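Local coordinates for protein inactive dihydropteroate synthase 2 (Mycobacterium tuberculosis, PDB 2VP8) that probably lacks dihydropteroate synthase activity and plays no part in folate metabolism, although it belongs to that enzyme family and seems able to bind the inhibitor dapsone, at residues I44-N49 with H289-T294; D80-G85 with P116-S121; V122-A127 with D139-T144. All coordinates share one frame; numbering follows the deposited sequence.

Interaction 1: I44-N49 with H289-T294; sequences IMAIVN and HEVAAT
Ile-47 reaches across to the His-289 imidazole and lays its terminal methyl, CD1, over one face of the ring. This is a CH-pi contact, with CD1 3.9 Å from the ring centroid and 18° off its normal. The methyl sits nearer the CE1 side, 3.7 Å from CE1 of His-289. An extended chi2 of 170° carries CD1 of Ile-47 that far, while CG2 of the same residue leans toward NE2 and CD2. On the ring covered here by the isoleucine, ND1 of His-289 and OG of Ser-251 form a weak hydrogen bond.

Farther along, Val-291 spreads its two methyls over two strand residues. CG1 lies 3.9 Å from CG2 of Ile-44, and CG2 of Val-291 lies 3.7 Å from CB of Ala-46. With the strand on one side and the start of the terminal helix 291-306 on the other, the contact belongs to the TIM barrel of the family: residues from the turn after strand 285-288 pack against strand 43-49, its neighbour in the sheet.

Glu-290 N-caps that helix, Ala-293 N donating to its OE2 at 2.7 Å on the syn side, tilted 28° out of the carboxylate plane. Thr-294 OG1 donates back to Glu-290 O at 3.2 Å, while its methyl CG2 stands 4.4 Å from Ile-44 CG1. Ala-293 packs on Glu-269 of the second subunit.

Interaction 2: D80-G85 with P116-S121; sequences DVIDVG and PDQLIS
The Asp-83 carboxylate receives the Ser-121 hydroxyl on the anti lone pair of OD1, the one turned away from OD2; OG of Ser-121 lies 2.7 Å from OD1 of Asp-83. OD1 also accepts from Asn-142 ND2, and OD2 forms a salt bridge with Arg-287, bonds that would restrict the rotation of the carboxylate. The second flat group, the Gln-118 amide, is folded back by a bend at chi2 (61°), and the chain crosses Ile-82 at about a right angle, its CG 3.8 Å from CG1 of Ile-82. NE2 of Gln-118 donates weakly to Leu-119 O.

Between these groups the strands run parallel, joined by Ile-82 N to Leu-119 O (3.0 Å), Ser-121 N to Ile-82 O (2.9 Å) and Val-84 N to Ser-121 O (2.8 Å). A water donating to Asp-80 O and accepting from Leu-119 N bridges the start. CG2 of Val-81 meets CG of Leu-119, on the same side of the sheet as Asp-83 and Ser-121.

Met-45 of strand 43-49 packs on that side, while Ile-82 and Val-84 turn to helix 98-114, the beta-alpha-beta crossover between these adjacent TIM-barrel strands, and Ile-82 also meets helix 65-76.

Interaction 3: V122-A127 with D139-T144; sequences VDTWRA and DLINDT
The two chains run parallel, paired by Val-122 N to Leu-140 O (3.0 Å) and by Asn-142 N to Val-122 O (2.8 Å), and the pairing weakens at the next bond, Thr-124 N to Asn-142 O, at 3.5 Å. Val-122 places CG1 between its backbone N and carbonyl carbon (chi1 53°), 4.4 Å from CG2 of Ile-141, and both side chains face the helix layer, on Ala-133 and Cys-134.

On the other side of the sheet, Asp-123 points OD1 at CB and CG2 of Thr-144, an apposition whose fine detail is doubtful, and gives OD2 to a salt bridge with Arg-287. Farther on, Thr-124 O takes a CA-H...O contact from Asp-143 CA (3.4 Å), and OG1 of Thr-124 accepts from Arg-126 N (3.1 Å) in an ST turn that leads into helix 127-136. Asp-143 OD1 lies 3.7 Å from CB of Trp-125, but its hydrogen bonds are to the backbone N atoms of Trp-145 and Gly-146. The Trp-125 ring carries CG of Arg-126 over the centre of one face.

The contact joins the two strands of a beta-alpha-beta unit, with helix 127-136 between them, in the TIM barrel, whose C-terminal strand ends line the pterin pocket in active relatives; Thr-144 adjoins His-220, a residue that by similarity marks family members without synthase activity.

From the N terminus, strand 43-49 comes first and waits 240 residues for its partner: interaction 1 closes only when the last helix begins, bringing the two ends of the barrel domain together. Interactions 2 and 3 are both nested inside that long loop and follow each other in series. Interaction 2 closes a short loop through helix 98-114, then interaction 3 closes another through helix 127-136. Strand 119-123 is shared by interactions 2 and 3, whereas interactions 1 and 2 meet through the neighbouring strands 43-49 and 81-85. Backbone hydrogen bonds such as Ala-46 O to Asp-83 N and Val-84 O to Asp-123 N stitch the three together, and Met-45 reaches inward to residues of both later contacts.

Interaction 1: I44-N49 with H289-T294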
ATOM      1  N   ILE B  44       3.402   6.118  14.432  1.00 34.12           N
ATOM      2  CA  ILE B  44       2.196   5.380  14.794  1.00 34.89           C
ATOM      3  C   ILE B  44       1.589   5.917  16.090  1.00 35.34           C
ATOM      4  O   ILE B  44       2.266   5.989  17.123  1.00 35.82           O
ATOM      5  CB  ILE B  44       2.505   3.892  15.003  1.00 35.01           C
ATOM      6  CG1 ILE B  44       3.187   3.296  13.763  1.00 35.12           C
ATOM      7  CG2 ILE B  44       1.220   3.125  15.371  1.00 35.58           C
ATOM      8  CD1 ILE B  44       3.901   1.983  14.032  1.00 33.76           C
ATOM      9  N   MET B  45       0.314   6.292  16.022  1.00 35.75           N
ATOM     10  CA  MET B  45      -0.479   6.649  17.194  1.00 36.06           C
ATOM     11  C   MET B  45      -1.371   5.455  17.550  1.00 36.72           C
ATOM     12  O   MET B  45      -2.229   5.053  16.770  1.00 36.44           O
ATOM     13  CB  MET B  45      -1.309   7.897  16.905  1.00 35.85           C
ATOM     14  CG  MET B  45      -2.254   8.296  18.006  1.00 36.08           C
ATOM     15  SD  MET B  45      -3.373   9.635  17.518  1.00 35.93           S
ATOM     16  CE  MET B  45      -2.446  11.051  18.102  1.00 34.17           C
ATOM     17  N   ALA B  46      -1.139   4.877  18.724  1.00 37.44           N
ATOM     18  CA  ALA B  46      -1.856   3.693  19.167  1.00 37.77           C
ATOM     19  C   ALA B  46      -3.069   4.077  20.006  1.00 38.43           C
ATOM     20  O   ALA B  46      -2.933   4.745  21.029  1.00 38.72           O
ATOM     21  CB  ALA B  46      -0.932   2.823  19.961  1.00 37.54           C
ATOM     22  N   ILE B  47      -4.252   3.660  19.563  1.00 38.98           N
ATOM     23  CA  ILE B  47      -5.490   3.915  20.288  1.00 39.44           C
ATOM     24  C   ILE B  47      -5.611   2.980  21.493  1.00 40.29           C
ATOM     25  O   ILE B  47      -5.659   1.762  21.342  1.00 40.13           O
ATOM     26  CB  ILE B  47      -6.730   3.728  19.374  1.00 39.47           C
ATOM     27  CG1 ILE B  47      -6.673   4.680  18.179  1.00 39.16           C
ATOM     28  CG2 ILE B  47      -8.027   3.912  20.165  1.00 38.99           C
ATOM     29  CD1 ILE B  47      -7.708   4.407  17.113  1.00 38.99           C
ATOM     30  N   VAL B  48      -5.667   3.556  22.688  1.00 41.37           N
ATOM     31  CA  VAL B  48      -5.888   2.774  23.897  1.00 42.49           C
ATOM     32  C   VAL B  48      -7.090   3.316  24.667  1.00 43.32           C
ATOM     33  O   VAL B  48      -7.113   4.478  25.063  1.00 43.57           O
ATOM     34  CB  VAL B  48      -4.628   2.736  24.799  1.00 42.54           C
ATOM     35  CG1 VAL B  48      -4.936   2.074  26.133  1.00 42.68           C
ATOM     36  CG2 VAL B  48      -3.514   1.984  24.106  1.00 42.41           C
ATOM     37  N   ASN B  49      -8.083   2.455  24.869  1.00 44.37           N
ATOM     38  CA  ASN B  49      -9.272   2.791  25.648  1.00 45.24           C
ATOM     39  C   ASN B  49      -9.309   2.081  26.999  1.00 45.66           C
ATOM     40  O   ASN B  49      -8.870   0.939  27.120  1.00 45.77           O
ATOM     41  CB  ASN B  49     -10.531   2.430  24.858  1.00 45.42           C
ATOM     42  CG  ASN B  49     -10.637   3.193  23.550  1.00 46.34           C
ATOM     43  OD1 ASN B  49     -10.532   4.420  23.527  1.00 47.70           O
ATOM     44  ND2 ASN B  49     -10.857   2.470  22.454  1.00 46.60           N
ATOM     45  N   HIS B 289      -5.401   0.856  15.789  1.00 38.38           N
ATOM     46  CA  HIS B 289      -5.557  -0.067  16.907  1.00 38.96           C
ATOM     47  C   HIS B 289      -4.414  -1.085  16.882  1.00 39.73           C
ATOM     48  O   HIS B 289      -3.756  -1.309  17.899  1.00 40.11           O
ATOM     49  CB  HIS B 289      -6.886  -0.802  16.815  1.00 38.76           C
ATOM     50  CG  HIS B 289      -8.080   0.081  16.978  1.00 38.38           C
ATOM     51  ND1 HIS B 289      -8.681   0.717  15.914  1.00 38.56           N
ATOM     52  CD2 HIS B 289      -8.792   0.423  18.075  1.00 37.94           C
ATOM     53  CE1 HIS B 289      -9.712   1.418  16.351  1.00 38.24           C
ATOM     54  NE2 HIS B 289      -9.803   1.254  17.659  1.00 37.99           N
ATOM     55  N   GLU B 290      -4.192  -1.694  15.716  1.00 40.31           N
ATOM     56  CA  GLU B 290      -3.141  -2.686  15.534  1.00 40.98           C
ATOM     57  C   GLU B 290      -1.867  -1.984  15.122  1.00 40.67           C
ATOM     58  O   GLU B 290      -1.736  -1.510  13.976  1.00 41.08           O
ATOM     59  CB  GLU B 290      -3.527  -3.719  14.465  1.00 41.45           C
ATOM     60  CG  GLU B 290      -3.224  -5.183  14.852  1.00 44.06           C
ATOM     61  CD  GLU B 290      -1.724  -5.536  14.877  1.00 46.48           C
ATOM     62  OE1 GLU B 290      -1.201  -5.880  15.967  1.00 47.71           O
ATOM     63  OE2 GLU B 290      -1.075  -5.480  13.813  1.00 46.34           O
ATOM     64  N   VAL B 291      -0.925  -1.935  16.059  1.00 39.99           N
ATOM     65  CA  VAL B 291       0.338  -1.226  15.869  1.00 39.20           C
ATOM     66  C   VAL B 291       1.305  -1.965  14.944  1.00 38.82           C
ATOM     67  O   VAL B 291       1.847  -1.367  14.027  1.00 38.91           O
ATOM     68  CB  VAL B 291       1.017  -0.940  17.228  1.00 39.18           C
ATOM     69  CG1 VAL B 291       2.315  -0.177  17.032  1.00 39.41           C
ATOM     70  CG2 VAL B 291       0.078  -0.168  18.128  1.00 38.24           C
ATOM     71  N   ALA B 292       1.508  -3.262  15.187  1.00 38.24           N
ATOM     72  CA  ALA B 292       2.490  -4.058  14.448  1.00 37.85           C
ATOM     73  C   ALA B 292       2.275  -4.123  12.915  1.00 37.83           C
ATOM     74  O   ALA B 292       3.227  -3.948  12.151  1.00 38.00           O
ATOM     75  CB  ALA B 292       2.604  -5.451  15.048  1.00 37.47           C
ATOM     76  N   ALA B 293       1.042  -4.374  12.469  1.00 37.48           N
ATOM     77  CA  ALA B 293       0.758  -4.485  11.034  1.00 37.28           C
ATOM     78  C   ALA B 293       1.093  -3.175  10.351  1.00 37.28           C
ATOM     79  O   ALA B 293       1.677  -3.150   9.266  1.00 36.91           O
ATOM     80  CB  ALA B 293      -0.692  -4.864  10.779  1.00 36.98           C
ATOM     81  N   THR B 294       0.734  -2.083  11.014  1.00 37.55           N
ATOM     82  CA  THR B 294       1.007  -0.754  10.492  1.00 37.70           C
ATOM     83  C   THR B 294       2.506  -0.491  10.501  1.00 37.66           C
ATOM     84  O   THR B 294       3.056   0.000   9.508  1.00 37.96           O
ATOM     85  CB  THR B 294       0.249   0.314  11.279  1.00 37.72           C
ATOM     86  OG1 THR B 294      -1.153   0.019  11.216  1.00 38.44           O
ATOM     87  CG2 THR B 294       0.499   1.693  10.696  1.00 37.93           C
TER

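Interaction 2: D80-G85 with P116-S121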
ATOM      1  N   ASP B  80       4.484   5.394  18.528  1.00 40.53           N
ATOM      2  CA  ASP B  80       5.184   6.640  18.784  1.00 40.38           C
ATOM      3  C   ASP B  80       4.347   7.520  19.687  1.00 40.25           C
ATOM      4  O   ASP B  80       4.879   8.316  20.461  1.00 40.03           O
ATOM      5  CB  ASP B  80       5.489   7.335  17.472  1.00 40.32           C
ATOM      6  CG  ASP B  80       6.425   6.533  16.613  1.00 40.61           C
ATOM      7  OD1 ASP B  80       7.620   6.418  16.990  1.00 41.88           O
ATOM      8  OD2 ASP B  80       5.963   6.003  15.580  1.00 39.17           O
ATOM      9  N   VAL B  81       3.030   7.357  19.573  1.00 39.93           N
ATOM     10  CA  VAL B  81       2.075   8.042  20.416  1.00 39.72           C
ATOM     11  C   VAL B  81       1.110   7.006  20.974  1.00 39.67           C
ATOM     12  O   VAL B  81       0.706   6.094  20.266  1.00 39.62           O
ATOM     13  CB  VAL B  81       1.295   9.107  19.622  1.00 39.81           C
ATOM     14  CG1 VAL B  81       0.269   9.800  20.502  1.00 39.84           C
ATOM     15  CG2 VAL B  81       2.246  10.141  19.021  1.00 39.73           C
ATOM     16  N   ILE B  82       0.775   7.133  22.254  1.00 39.64           N
ATOM     17  CA  ILE B  82      -0.326   6.392  22.833  1.00 39.72           C
ATOM     18  C   ILE B  82      -1.469   7.379  22.975  1.00 40.26           C
ATOM     19  O   ILE B  82      -1.363   8.380  23.684  1.00 40.85           O
ATOM     20  CB  ILE B  82       0.027   5.771  24.219  1.00 39.85           C
ATOM     21  CG1 ILE B  82       1.309   4.931  24.142  1.00 38.85           C
ATOM     22  CG2 ILE B  82      -1.135   4.930  24.761  1.00 38.97           C
ATOM     23  CD1 ILE B  82       1.214   3.730  23.233  1.00 37.03           C
ATOM     24  N   ASP B  83      -2.560   7.096  22.282  1.00 40.69           N
ATOM     25  CA  ASP B  83      -3.720   7.967  22.270  1.00 41.03           C
ATOM     26  C   ASP B  83      -4.766   7.409  23.231  1.00 41.22           C
ATOM     27  O   ASP B  83      -5.442   6.430  22.920  1.00 41.63           O
ATOM     28  CB  ASP B  83      -4.261   8.078  20.842  1.00 40.88           C
ATOM     29  CG  ASP B  83      -5.398   9.047  20.721  1.00 41.49           C
ATOM     30  OD1 ASP B  83      -5.216  10.250  21.018  1.00 42.02           O
ATOM     31  OD2 ASP B  83      -6.484   8.602  20.306  1.00 43.59           O
ATOM     32  N   VAL B  84      -4.881   8.037  24.401  1.00 41.30           N
ATOM     33  CA  VAL B  84      -5.737   7.547  25.478  1.00 41.27           C
ATOM     34  C   VAL B  84      -7.164   8.069  25.334  1.00 41.55           C
ATOM     35  O   VAL B  84      -7.380   9.277  25.244  1.00 41.59           O
ATOM     36  CB  VAL B  84      -5.168   7.937  26.863  1.00 41.21           C
ATOM     37  CG1 VAL B  84      -6.049   7.418  27.968  1.00 41.27           C
ATOM     38  CG2 VAL B  84      -3.762   7.398  27.044  1.00 41.02           C
ATOM     39  N   GLY B  85      -8.129   7.151  25.310  1.00 41.83           N
ATOM     40  CA  GLY B  85      -9.552   7.501  25.200  1.00 42.33           C
ATOM     41  C   GLY B  85     -10.430   6.815  26.236  1.00 42.73           C
ATOM     42  O   GLY B  85      -9.928   6.152  27.153  1.00 42.92           O
ATOM     43  N   PRO B 116       8.268   7.160  30.825  1.00 38.38           N
ATOM     44  CA  PRO B 116       8.535   8.589  31.003  1.00 38.75           C
ATOM     45  C   PRO B 116       8.749   9.330  29.687  1.00 39.26           C
ATOM     46  O   PRO B 116       8.395  10.503  29.586  1.00 39.68           O
ATOM     47  CB  PRO B 116       9.822   8.614  31.838  1.00 38.84           C
ATOM     48  CG  PRO B 116       9.926   7.257  32.444  1.00 38.63           C
ATOM     49  CD  PRO B 116       9.304   6.324  31.457  1.00 38.14           C
ATOM     50  N   ASP B 117       9.312   8.652  28.690  1.00 39.55           N
ATOM     51  CA  ASP B 117       9.661   9.289  27.425  1.00 39.96           C
ATOM     52  C   ASP B 117       8.633   9.041  26.321  1.00 40.18           C
ATOM     53  O   ASP B 117       8.892   9.304  25.138  1.00 40.35           O
ATOM     54  CB  ASP B 117      11.046   8.824  26.981  1.00 40.00           C
ATOM     55  CG  ASP B 117      12.149   9.449  27.798  1.00 41.30           C
ATOM     56  OD1 ASP B 117      12.303  10.688  27.723  1.00 42.94           O
ATOM     57  OD2 ASP B 117      12.859   8.711  28.515  1.00 42.01           O
ATOM     58  N   GLN B 118       7.467   8.533  26.706  1.00 40.24           N
ATOM     59  CA  GLN B 118       6.448   8.173  25.729  1.00 40.37           C
ATOM     60  C   GLN B 118       5.610   9.385  25.410  1.00 40.13           C
ATOM     61  O   GLN B 118       5.205  10.114  26.303  1.00 40.55           O
ATOM     62  CB  GLN B 118       5.552   7.045  26.252  1.00 40.55           C
ATOM     63  CG  GLN B 118       4.464   6.608  25.283  1.00 41.14           C
ATOM     64  CD  GLN B 118       5.030   6.067  23.991  1.00 41.69           C
ATOM     65  OE1 GLN B 118       5.833   5.140  24.003  1.00 42.84           O
ATOM     66  NE2 GLN B 118       4.617   6.645  22.868  1.00 41.83           N
ATOM     67  N   LEU B 119       5.345   9.609  24.135  1.00 39.64           N
ATOM     68  CA  LEU B 119       4.488  10.716  23.780  1.00 39.39           C
ATOM     69  C   LEU B 119       3.043  10.277  23.980  1.00 38.87           C
ATOM     70  O   LEU B 119       2.598   9.292  23.397  1.00 39.07           O
ATOM     71  CB  LEU B 119       4.815  11.204  22.366  1.00 39.30           C
ATOM     72  CG  LEU B 119       3.914  12.064  21.489  1.00 39.81           C
ATOM     73  CD1 LEU B 119       3.222  13.180  22.216  1.00 40.99           C
ATOM     74  CD2 LEU B 119       4.748  12.604  20.357  1.00 39.92           C
ATOM     75  N   ILE B 120       2.336  10.990  24.849  1.00 38.28           N
ATOM     76  CA  ILE B 120       0.962  10.654  25.191  1.00 37.89           C
ATOM     77  C   ILE B 120       0.014  11.683  24.602  1.00 37.83           C
ATOM     78  O   ILE B 120       0.230  12.890  24.740  1.00 37.90           O
ATOM     79  CB  ILE B 120       0.748  10.602  26.730  1.00 37.87           C
ATOM     80  CG1 ILE B 120       1.640   9.538  27.372  1.00 37.32           C
ATOM     81  CG2 ILE B 120      -0.720  10.330  27.067  1.00 37.71           C
ATOM     82  CD1 ILE B 120       1.850   9.734  28.862  1.00 36.05           C
ATOM     83  N   SER B 121      -1.038  11.208  23.942  1.00 37.62           N
ATOM     84  CA  SER B 121      -2.109  12.099  23.506  1.00 37.53           C
ATOM     85  C   SER B 121      -3.438  11.711  24.131  1.00 37.22           C
ATOM     86  O   SER B 121      -3.672  10.540  24.465  1.00 37.57           O
ATOM     87  CB  SER B 121      -2.222  12.139  21.983  1.00 37.69           C
ATOM     88  OG  SER B 121      -2.665  10.906  21.462  1.00 38.54           O
TER
HETATM   89  O   HOH W   1       6.905   8.755  22.160  1.00 31.22           O

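Interaction 3: V122-A127 with D139-T144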
ATOM      1  N   VAL B 122      -4.302  12.699  24.305  1.00 36.52           N
ATOM      2  CA  VAL B 122      -5.613  12.455  24.878  1.00 35.93           C
ATOM      3  C   VAL B 122      -6.697  12.638  23.815  1.00 35.81           C
ATOM      4  O   VAL B 122      -6.758  13.671  23.142  1.00 35.59           O
ATOM      5  CB  VAL B 122      -5.857  13.317  26.165  1.00 35.72           C
ATOM      6  CG1 VAL B 122      -5.604  14.796  25.908  1.00 34.99           C
ATOM      7  CG2 VAL B 122      -7.253  13.084  26.735  1.00 35.72           C
ATOM      8  N   ASP B 123      -7.520  11.602  23.653  1.00 35.86           N
ATOM      9  CA  ASP B 123      -8.685  11.642  22.768  1.00 36.14           C
ATOM     10  C   ASP B 123      -9.905  12.286  23.458  1.00 35.87           C
ATOM     11  O   ASP B 123     -10.749  11.594  24.038  1.00 35.71           O
ATOM     12  CB  ASP B 123      -9.023  10.230  22.260  1.00 36.23           C
ATOM     13  CG  ASP B 123     -10.164  10.222  21.239  1.00 37.25           C
ATOM     14  OD1 ASP B 123     -10.757  11.287  20.972  1.00 37.46           O
ATOM     15  OD2 ASP B 123     -10.472   9.141  20.696  1.00 39.08           O
ATOM     16  N   THR B 124      -9.987  13.613  23.386  1.00 35.74           N
ATOM     17  CA  THR B 124     -11.096  14.354  23.984  1.00 35.70           C
ATOM     18  C   THR B 124     -11.472  15.582  23.166  1.00 35.81           C
ATOM     19  O   THR B 124     -10.625  16.190  22.513  1.00 35.97           O
ATOM     20  CB  THR B 124     -10.799  14.777  25.445  1.00 35.60           C
ATOM     21  OG1 THR B 124     -11.941  15.450  25.990  1.00 35.72           O
ATOM     22  CG2 THR B 124      -9.588  15.701  25.522  1.00 35.37           C
ATOM     23  N   TRP B 125     -12.749  15.942  23.209  1.00 35.91           N
ATOM     24  CA  TRP B 125     -13.231  17.144  22.544  1.00 35.97           C
ATOM     25  C   TRP B 125     -13.536  18.256  23.546  1.00 35.89           C
ATOM     26  O   TRP B 125     -13.753  19.404  23.159  1.00 35.75           O
ATOM     27  CB  TRP B 125     -14.466  16.827  21.702  1.00 36.16           C
ATOM     28  CG  TRP B 125     -15.611  16.255  22.487  1.00 36.42           C
ATOM     29  CD1 TRP B 125     -15.802  14.944  22.819  1.00 36.61           C
ATOM     30  CD2 TRP B 125     -16.728  16.975  23.029  1.00 36.51           C
ATOM     31  NE1 TRP B 125     -16.966  14.803  23.537  1.00 36.59           N
ATOM     32  CE2 TRP B 125     -17.555  16.032  23.680  1.00 36.48           C
ATOM     33  CE3 TRP B 125     -17.111  18.324  23.029  1.00 36.57           C
ATOM     34  CZ2 TRP B 125     -18.744  16.394  24.325  1.00 36.56           C
ATOM     35  CZ3 TRP B 125     -18.296  18.685  23.672  1.00 36.67           C
ATOM     36  CH2 TRP B 125     -19.096  17.721  24.312  1.00 36.63           C
ATOM     37  N   ARG B 126     -13.528  17.902  24.832  1.00 35.96           N
ATOM     38  CA  ARG B 126     -13.852  18.827  25.926  1.00 35.96           C
ATOM     39  C   ARG B 126     -12.603  19.454  26.544  1.00 35.88           C
ATOM     40  O   ARG B 126     -11.686  18.748  26.962  1.00 35.93           O
ATOM     41  CB  ARG B 126     -14.658  18.112  27.013  1.00 35.94           C
ATOM     42  CG  ARG B 126     -16.071  17.720  26.615  1.00 36.32           C
ATOM     43  CD  ARG B 126     -16.805  17.105  27.791  1.00 37.26           C
ATOM     44  NE  ARG B 126     -18.192  17.568  27.868  1.00 38.90           N
ATOM     45  CZ  ARG B 126     -19.263  16.789  27.736  1.00 39.12           C
ATOM     46  NH1 ARG B 126     -19.121  15.483  27.523  1.00 39.35           N
ATOM     47  NH2 ARG B 126     -20.480  17.317  27.824  1.00 38.23           N
ATOM     48  N   ALA B 127     -12.586  20.783  26.604  1.00 35.96           N
ATOM     49  CA  ALA B 127     -11.444  21.548  27.119  1.00 36.10           C
ATOM     50  C   ALA B 127     -11.106  21.252  28.586  1.00 36.17           C
ATOM     51  O   ALA B 127      -9.931  21.184  28.954  1.00 36.00           O
ATOM     52  CB  ALA B 127     -11.683  23.039  26.919  1.00 36.09           C
ATOM     53  N   ASP B 139       0.859  15.110  26.259  1.00 36.15           N
ATOM     54  CA  ASP B 139       1.709  16.017  25.505  1.00 35.83           C
ATOM     55  C   ASP B 139       0.960  16.611  24.323  1.00 35.36           C
ATOM     56  O   ASP B 139       1.338  17.659  23.793  1.00 35.43           O
ATOM     57  CB  ASP B 139       2.948  15.271  25.008  1.00 35.85           C
ATOM     58  CG  ASP B 139       3.582  14.420  26.088  1.00 37.02           C
ATOM     59  OD1 ASP B 139       4.098  14.990  27.071  1.00 39.18           O
ATOM     60  OD2 ASP B 139       3.556  13.177  25.967  1.00 38.02           O
ATOM     61  N   LEU B 140      -0.109  15.935  23.922  1.00 34.79           N
ATOM     62  CA  LEU B 140      -0.804  16.245  22.688  1.00 34.11           C
ATOM     63  C   LEU B 140      -2.297  16.100  22.910  1.00 34.02           C
ATOM     64  O   LEU B 140      -2.751  15.101  23.463  1.00 34.21           O
ATOM     65  CB  LEU B 140      -0.324  15.284  21.586  1.00 34.27           C
ATOM     66  CG  LEU B 140      -0.941  15.230  20.183  1.00 33.82           C
ATOM     67  CD1 LEU B 140      -0.816  16.573  19.441  1.00 33.77           C
ATOM     68  CD2 LEU B 140      -0.285  14.134  19.390  1.00 33.29           C
ATOM     69  N   ILE B 141      -3.065  17.098  22.492  1.00 33.82           N
ATOM     70  CA  ILE B 141      -4.514  16.961  22.514  1.00 33.58           C
ATOM     71  C   ILE B 141      -4.997  16.494  21.147  1.00 33.61           C
ATOM     72  O   ILE B 141      -4.720  17.123  20.121  1.00 33.35           O
ATOM     73  CB  ILE B 141      -5.223  18.256  22.918  1.00 33.64           C
ATOM     74  CG1 ILE B 141      -4.615  18.821  24.210  1.00 33.34           C
ATOM     75  CG2 ILE B 141      -6.727  18.002  23.070  1.00 33.69           C
ATOM     76  CD1 ILE B 141      -4.886  20.275  24.429  1.00 31.58           C
ATOM     77  N   ASN B 142      -5.696  15.366  21.148  1.00 33.68           N
ATOM     78  CA  ASN B 142      -6.287  14.837  19.940  1.00 33.92           C
ATOM     79  C   ASN B 142      -7.782  15.117  19.931  1.00 34.52           C
ATOM     80  O   ASN B 142      -8.591  14.254  20.288  1.00 34.20           O
ATOM     81  CB  ASN B 142      -6.008  13.342  19.821  1.00 33.87           C
ATOM     82  CG  ASN B 142      -6.370  12.789  18.465  1.00 33.24           C
ATOM     83  OD1 ASN B 142      -6.655  13.540  17.533  1.00 32.79           O
ATOM     84  ND2 ASN B 142      -6.357  11.465  18.342  1.00 32.15           N
ATOM     85  N   ASP B 143      -8.132  16.345  19.535  1.00 35.22           N
ATOM     86  CA  ASP B 143      -9.523  16.754  19.398  1.00 36.09           C
ATOM     87  C   ASP B 143     -10.157  16.002  18.237  1.00 36.55           C
ATOM     88  O   ASP B 143     -10.080  16.421  17.082  1.00 36.55           O
ATOM     89  CB  ASP B 143      -9.639  18.271  19.207  1.00 36.28           C
ATOM     90  CG  ASP B 143     -11.087  18.762  19.232  1.00 36.83           C
ATOM     91  OD1 ASP B 143     -12.010  17.927  19.092  1.00 37.21           O
ATOM     92  OD2 ASP B 143     -11.298  19.992  19.388  1.00 37.37           O
ATOM     93  N   THR B 144     -10.788  14.883  18.577  1.00 37.20           N
ATOM     94  CA  THR B 144     -11.349  13.960  17.598  1.00 37.85           C
ATOM     95  C   THR B 144     -12.614  14.495  16.890  1.00 38.34           C
ATOM     96  O   THR B 144     -13.086  13.897  15.918  1.00 38.31           O
ATOM     97  CB  THR B 144     -11.607  12.575  18.250  1.00 37.73           C
ATOM     98  OG1 THR B 144     -11.836  11.594  17.234  1.00 37.89           O
ATOM     99  CG2 THR B 144     -12.801  12.613  19.208  1.00 37.69           C
TER